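Local coordinates for separin (Saccharomyces cerevisiae, PDB 5U1T), which cleaves the SCC1 subunit of cohesin at the onset of anaphase, a caspase-like cysteine protease held inactive by securin for most of the cell cycle, at residues A[56-59]-A[60-64]; A[497-501]-A[502-506]. All blocks are in the same frame, centred on the assembly; numbering follows the deposited sequence.

Contact 1. Residues A[56-59]-A[60-64]; sequences NSIY and SLLKS
S60 takes the carbonyl oxygen of N56 twice: its OG donates to N56 O at 3.0 Å, and its own backbone N donates to the same N56 O at 3.1 Å. The two donors come from opposite faces of the carbonyl plane, the amide well above it and the hydroxyl tilted by 21°. With chi1 at -78°, OG sits beside the backbone N and swings back to the preceding turn. The remaining amides follow the i to i+4 pattern of helix 48-64: L61 N bonds S57 O, L62 N bonds I58 O at 3.0 Å, and K63 N reaches Y59 O over a longer 3.3 Å.

On the apolar side, I58 and L62 run side by side in the same direction, CG2 of I58 meeting CD1 of L62 at 3.5 Å, while CG of L62 is close to I58 O. With an alanine here in place of L62, lacking CG and both methyls, I58 CG2 would probably lose its neighbour and a gap would open toward H70.

The polar ends of two other side chains are satisfied beyond this turn, Y59 OH by H78 and K63 NZ by N498. The chemistry is thus mostly backbone bonding, with one serine hydroxyl returned to its own helix and longer side chains reaching out to neighbouring parts of the helical domain.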
ATOM      1  N   ASN A  56      12.463 -47.435 -25.533  1.00 54.65           N
ATOM      2  CA  ASN A  56      12.368 -46.050 -25.921  1.00 50.48           C
ATOM      3  C   ASN A  56      11.292 -45.300 -25.133  1.00 55.20           C
ATOM      4  O   ASN A  56      11.414 -44.109 -24.863  1.00 53.64           O
ATOM      5  CB  ASN A  56      12.067 -45.934 -27.402  1.00 47.99           C
ATOM      6  CG  ASN A  56      11.877 -44.503 -27.820  1.00 51.35           C
ATOM      7  OD1 ASN A  56      10.763 -43.988 -27.816  1.00 48.62           O
ATOM      8  ND2 ASN A  56      12.977 -43.835 -28.138  1.00 52.23           N
ATOM      9  N   SER A  57      10.225 -46.008 -24.790  1.00 53.10           N
ATOM     10  CA  SER A  57       9.150 -45.427 -24.030  1.00 49.64           C
ATOM     11  C   SER A  57       9.667 -45.001 -22.646  1.00 53.12           C
ATOM     12  O   SER A  57       9.411 -43.888 -22.193  1.00 52.52           O
ATOM     13  CB  SER A  57       8.008 -46.426 -23.940  1.00 51.48           C
ATOM     14  OG  SER A  57       7.050 -46.010 -23.008  1.00 61.51           O
ATOM     15  N   ILE A  58      10.444 -45.869 -22.007  1.00 54.10           N
ATOM     16  CA  ILE A  58      10.996 -45.609 -20.679  1.00 52.27           C
ATOM     17  C   ILE A  58      12.117 -44.558 -20.702  1.00 53.68           C
ATOM     18  O   ILE A  58      12.141 -43.663 -19.856  1.00 52.79           O
ATOM     19  CB  ILE A  58      11.536 -46.910 -20.024  1.00 51.20           C
ATOM     20  CG1 ILE A  58      10.429 -47.961 -19.896  1.00 59.06           C
ATOM     21  CG2 ILE A  58      12.060 -46.618 -18.645  1.00 59.86           C
ATOM     22  CD1 ILE A  58      10.941 -49.433 -19.813  1.00 64.05           C
ATOM     23  N   TYR A  59      13.046 -44.669 -21.650  1.00 52.86           N
ATOM     24  CA  TYR A  59      14.130 -43.693 -21.766  1.00 51.46           C
ATOM     25  C   TYR A  59      13.565 -42.283 -21.949  1.00 53.48           C
ATOM     26  O   TYR A  59      14.131 -41.322 -21.464  1.00 53.18           O
ATOM     27  CB  TYR A  59      15.060 -44.018 -22.942  1.00 51.73           C
ATOM     28  CG  TYR A  59      16.092 -45.111 -22.729  1.00 51.27           C
ATOM     29  CD1 TYR A  59      17.048 -45.027 -21.717  1.00 53.61           C
ATOM     30  CD2 TYR A  59      16.143 -46.208 -23.578  1.00 53.67           C
ATOM     31  CE1 TYR A  59      17.992 -46.022 -21.537  1.00 49.29           C
ATOM     32  CE2 TYR A  59      17.079 -47.202 -23.407  1.00 51.40           C
ATOM     33  CZ  TYR A  59      18.002 -47.108 -22.390  1.00 53.65           C
ATOM     34  OH  TYR A  59      18.940 -48.113 -22.244  1.00 54.95           O
ATOM     35  N   SER A  60      12.446 -42.173 -22.661  1.00 50.41           N
ATOM     36  CA  SER A  60      11.814 -40.888 -22.926  1.00 49.83           C
ATOM     37  C   SER A  60      11.156 -40.275 -21.721  1.00 55.17           C
ATOM     38  O   SER A  60      11.281 -39.078 -21.476  1.00 50.80           O
ATOM     39  CB  SER A  60      10.762 -41.030 -23.999  1.00 48.15           C
ATOM     40  OG  SER A  60      11.383 -41.089 -25.250  1.00 61.14           O
ATOM     41  N   LEU A  61      10.422 -41.102 -20.996  1.00 53.05           N
ATOM     42  CA  LEU A  61       9.735 -40.648 -19.798  1.00 55.99           C
ATOM     43  C   LEU A  61      10.727 -40.186 -18.752  1.00 56.78           C
ATOM     44  O   LEU A  61      10.584 -39.104 -18.190  1.00 63.59           O
ATOM     45  CB  LEU A  61       8.853 -41.747 -19.208  1.00 54.49           C
ATOM     46  CG  LEU A  61       8.148 -41.179 -17.978  1.00 61.29           C
ATOM     47  CD1 LEU A  61       6.639 -41.222 -18.133  1.00 65.33           C
ATOM     48  CD2 LEU A  61       8.585 -41.896 -16.687  1.00 58.29           C
ATOM     49  N   LEU A  62      11.726 -41.018 -18.499  1.00 52.08           N
ATOM     50  CA  LEU A  62      12.709 -40.780 -17.464  1.00 50.05           C
ATOM     51  C   LEU A  62      13.470 -39.495 -17.718  1.00 52.56           C
ATOM     52  O   LEU A  62      13.809 -38.757 -16.795  1.00 55.78           O
ATOM     53  CB  LEU A  62      13.666 -41.968 -17.380  1.00 47.66           C
ATOM     54  CG  LEU A  62      12.988 -43.151 -16.705  1.00 48.10           C
ATOM     55  CD1 LEU A  62      13.908 -44.349 -16.695  1.00 52.83           C
ATOM     56  CD2 LEU A  62      12.576 -42.760 -15.303  1.00 44.72           C
ATOM     57  N   LYS A  63      13.735 -39.246 -18.987  1.00 50.01           N
ATOM     58  CA  LYS A  63      14.452 -38.072 -19.414  1.00 52.83           C
ATOM     59  C   LYS A  63      13.559 -36.873 -19.221  1.00 57.45           C
ATOM     60  O   LYS A  63      14.011 -35.801 -18.815  1.00 57.30           O
ATOM     61  CB  LYS A  63      14.854 -38.205 -20.880  1.00 46.71           C
ATOM     62  CG  LYS A  63      15.788 -37.148 -21.360  1.00 47.95           C
ATOM     63  CD  LYS A  63      16.572 -37.645 -22.550  1.00 53.53           C
ATOM     64  CE  LYS A  63      15.712 -37.718 -23.818  1.00 47.57           C
ATOM     65  NZ  LYS A  63      15.591 -36.394 -24.496  1.00 54.37           N
ATOM     66  N   SER A  64      12.278 -37.057 -19.513  1.00 51.44           N
ATOM     67  CA  SER A  64      11.369 -35.938 -19.489  1.00 51.62           C
ATOM     68  C   SER A  64      11.071 -35.491 -18.066  1.00 57.02           C
ATOM     69  O   SER A  64      10.820 -34.310 -17.835  1.00 52.87           O
ATOM     70  CB  SER A  64      10.082 -36.283 -20.197  1.00 49.17           C
ATOM     71  OG  SER A  64       9.278 -35.133 -20.293  1.00 56.26           O
TER

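Contact 2. Residues A[497-501]-A[502-506]; sequences SNSSE and IMLSV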
ATOM      1  N   SER A 497      12.985 -28.674 -29.237  1.00 52.23           N
ATOM      2  CA  SER A 497      13.460 -30.031 -29.484  1.00 48.42           C
ATOM      3  C   SER A 497      14.495 -30.476 -28.471  1.00 47.72           C
ATOM      4  O   SER A 497      15.347 -29.691 -28.050  1.00 55.03           O
ATOM      5  CB  SER A 497      14.036 -30.137 -30.889  1.00 48.32           C
ATOM      6  OG  SER A 497      15.099 -29.219 -31.091  1.00 48.73           O
ATOM      7  N   ASN A 498      14.413 -31.726 -28.080  1.00 46.72           N
ATOM      8  CA  ASN A 498      15.308 -32.336 -27.125  1.00 52.99           C
ATOM      9  C   ASN A 498      15.404 -31.606 -25.805  1.00 53.08           C
ATOM     10  O   ASN A 498      16.457 -31.246 -25.357  1.00 51.41           O
ATOM     11  CB  ASN A 498      16.680 -32.618 -27.741  1.00 49.61           C
ATOM     12  CG  ASN A 498      17.550 -33.509 -26.881  1.00 56.23           C
ATOM     13  OD1 ASN A 498      17.063 -34.347 -26.171  1.00 55.11           O
ATOM     14  ND2 ASN A 498      18.828 -33.323 -26.945  1.00 58.77           N
ATOM     15  N   SER A 499      14.262 -31.376 -25.196  1.00 56.48           N
ATOM     16  CA  SER A 499      14.212 -30.764 -23.868  1.00 51.09           C
ATOM     17  C   SER A 499      13.130 -31.442 -23.049  1.00 57.54           C
ATOM     18  O   SER A 499      12.193 -32.029 -23.612  1.00 64.37           O
ATOM     19  CB  SER A 499      13.956 -29.257 -23.959  1.00 47.99           C
ATOM     20  OG  SER A 499      12.773 -28.992 -24.694  1.00 49.85           O
ATOM     21  N   SER A 500      13.250 -31.356 -21.726  1.00 57.50           N
ATOM     22  CA  SER A 500      12.297 -31.974 -20.824  1.00 51.86           C
ATOM     23  C   SER A 500      10.984 -31.229 -20.697  1.00 53.66           C
ATOM     24  O   SER A 500      10.825 -30.091 -21.137  1.00 54.15           O
ATOM     25  CB  SER A 500      12.898 -32.085 -19.436  1.00 55.65           C
ATOM     26  OG  SER A 500      13.131 -30.790 -18.935  1.00 54.23           O
ATOM     27  N   GLU A 501      10.047 -31.911 -20.064  1.00 56.50           N
ATOM     28  CA  GLU A 501       8.778 -31.352 -19.660  1.00 55.29           C
ATOM     29  C   GLU A 501       9.012 -30.225 -18.671  1.00 55.75           C
ATOM     30  O   GLU A 501       8.441 -29.145 -18.789  1.00 53.31           O
ATOM     31  CB  GLU A 501       7.926 -32.437 -19.025  1.00 52.45           C
ATOM     32  CG  GLU A 501       6.608 -31.975 -18.582  1.00 54.82           C
ATOM     33  CD  GLU A 501       5.789 -33.087 -17.980  1.00 58.91           C
ATOM     34  OE1 GLU A 501       5.894 -33.333 -16.755  1.00 55.62           O
ATOM     35  OE2 GLU A 501       5.036 -33.719 -18.749  1.00 65.76           O
ATOM     36  N   ILE A 502       9.864 -30.493 -17.691  1.00 49.47           N
ATOM     37  CA  ILE A 502      10.172 -29.529 -16.655  1.00 52.03           C
ATOM     38  C   ILE A 502      10.774 -28.232 -17.241  1.00 57.22           C
ATOM     39  O   ILE A 502      10.337 -27.114 -16.904  1.00 56.71           O
ATOM     40  CB  ILE A 502      11.110 -30.167 -15.619  1.00 46.08           C
ATOM     41  CG1 ILE A 502      10.556 -31.545 -15.235  1.00 44.86           C
ATOM     42  CG2 ILE A 502      11.263 -29.268 -14.414  1.00 49.16           C
ATOM     43  CD1 ILE A 502      11.026 -32.079 -13.900  1.00 48.86           C
ATOM     44  N   MET A 503      11.748 -28.376 -18.132  1.00 54.16           N
ATOM     45  CA  MET A 503      12.346 -27.223 -18.781  1.00 55.55           C
ATOM     46  C   MET A 503      11.318 -26.383 -19.531  1.00 54.53           C
ATOM     47  O   MET A 503      11.380 -25.148 -19.490  1.00 51.05           O
ATOM     48  CB  MET A 503      13.443 -27.657 -19.754  1.00 57.16           C
ATOM     49  CG  MET A 503      14.686 -28.154 -19.081  1.00 57.91           C
ATOM     50  SD  MET A 503      15.870 -28.813 -20.275  1.00 57.44           S
ATOM     51  CE  MET A 503      16.401 -27.325 -21.149  1.00 45.22           C
ATOM     52  N   LEU A 504      10.402 -27.048 -20.238  1.00 52.77           N
ATOM     53  CA  LEU A 504       9.382 -26.326 -20.996  1.00 55.08           C
ATOM     54  C   LEU A 504       8.411 -25.580 -20.041  1.00 54.17           C
ATOM     55  O   LEU A 504       7.962 -24.459 -20.334  1.00 55.35           O
ATOM     56  CB  LEU A 504       8.622 -27.277 -21.917  1.00 46.96           C
ATOM     57  CG  LEU A 504       9.381 -27.789 -23.149  1.00 54.13           C
ATOM     58  CD1 LEU A 504       8.614 -28.907 -23.817  1.00 46.93           C
ATOM     59  CD2 LEU A 504       9.662 -26.686 -24.153  1.00 49.21           C
ATOM     60  N   SER A 505       8.121 -26.196 -18.901  1.00 49.25           N
ATOM     61  CA  SER A 505       7.195 -25.640 -17.924  1.00 54.38           C
ATOM     62  C   SER A 505       7.710 -24.338 -17.276  1.00 56.24           C
ATOM     63  O   SER A 505       7.015 -23.327 -17.249  1.00 50.35           O
ATOM     64  CB  SER A 505       6.905 -26.677 -16.845  1.00 49.54           C
ATOM     65  OG  SER A 505       5.828 -26.248 -16.035  1.00 56.65           O
ATOM     66  N   VAL A 506       8.935 -24.372 -16.772  1.00 52.23           N
ATOM     67  CA  VAL A 506       9.531 -23.185 -16.196  1.00 48.24           C
ATOM     68  C   VAL A 506       9.736 -22.118 -17.254  1.00 49.36           C
ATOM     69  O   VAL A 506       9.451 -20.955 -17.004  1.00 55.03           O
ATOM     70  CB  VAL A 506      10.865 -23.501 -15.493  1.00 50.20           C
ATOM     71  CG1 VAL A 506      11.567 -22.237 -15.080  1.00 48.89           C
ATOM     72  CG2 VAL A 506      10.613 -24.382 -14.282  1.00 45.96           C
TER
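S499 is the first residue of 497-501 to touch the helix that follows. Its CB lies 4.2 Å from M503 SD, and its OG, bonded to the backbone oxygen of F496, rests 3.9 Å from L504 CD2. One hydroxyl therefore has a polar mate in the loop and an apolar neighbour on the helix.

S500 stands at the N-cap of helix 501-509. Its chi1 of 64° puts OG between the backbone N and the carbonyl carbon, from where it accepts from M503 N at 2.9 Å in a nearly straight bond, 164° at the hydrogen. The methionine chain runs past the same oxygen, and its SD and CE lie beside S499 CB. H66 NE2 also bonds S500 OG, giving the capping hydroxyl a partner outside the helix. S500 O begins the regular bonding by accepting from L504 N at 3.2 Å, and L504 CG packs against that same carbonyl oxygen.

E501 opens the helix proper, and its O accepts from S505 N at 3.0 Å. Its side chain leaves in the other direction, CG anti to the backbone N and the chain extended beyond it, which carries the carboxylate to S522, S525 and H551. S505 OG also turns to this region, bonding S525 O.

For this buried glutamate, the three polar partners on OE1, and perhaps the helix N-terminus, would probably favour the anion. The two polar side chains divide the work: S500 OG takes M503 N at the cap, while the carboxylate spends its bonds outward, tying the helix start to S522, S525 and H551.

In the fold
Contact 1 is partly buried, on the last turns of helix 48-64, whereas contact 2 is a buried loop-to-helix junction more than 400 residues later. Their centres are 13 Å apart and they touch: beside the lysine bond, S64 OG makes a weak hydrogen bond to E501 N, and S64 O packs on S500 CB. The end of one helix thus meets the start of another. Serines serve both, but differently: in contact 1 a hydroxyl donates to a carbonyl within a running helix, while in contact 2 one accepts from an amide at a helix start. Both lie away from the probable catalytic cysteine.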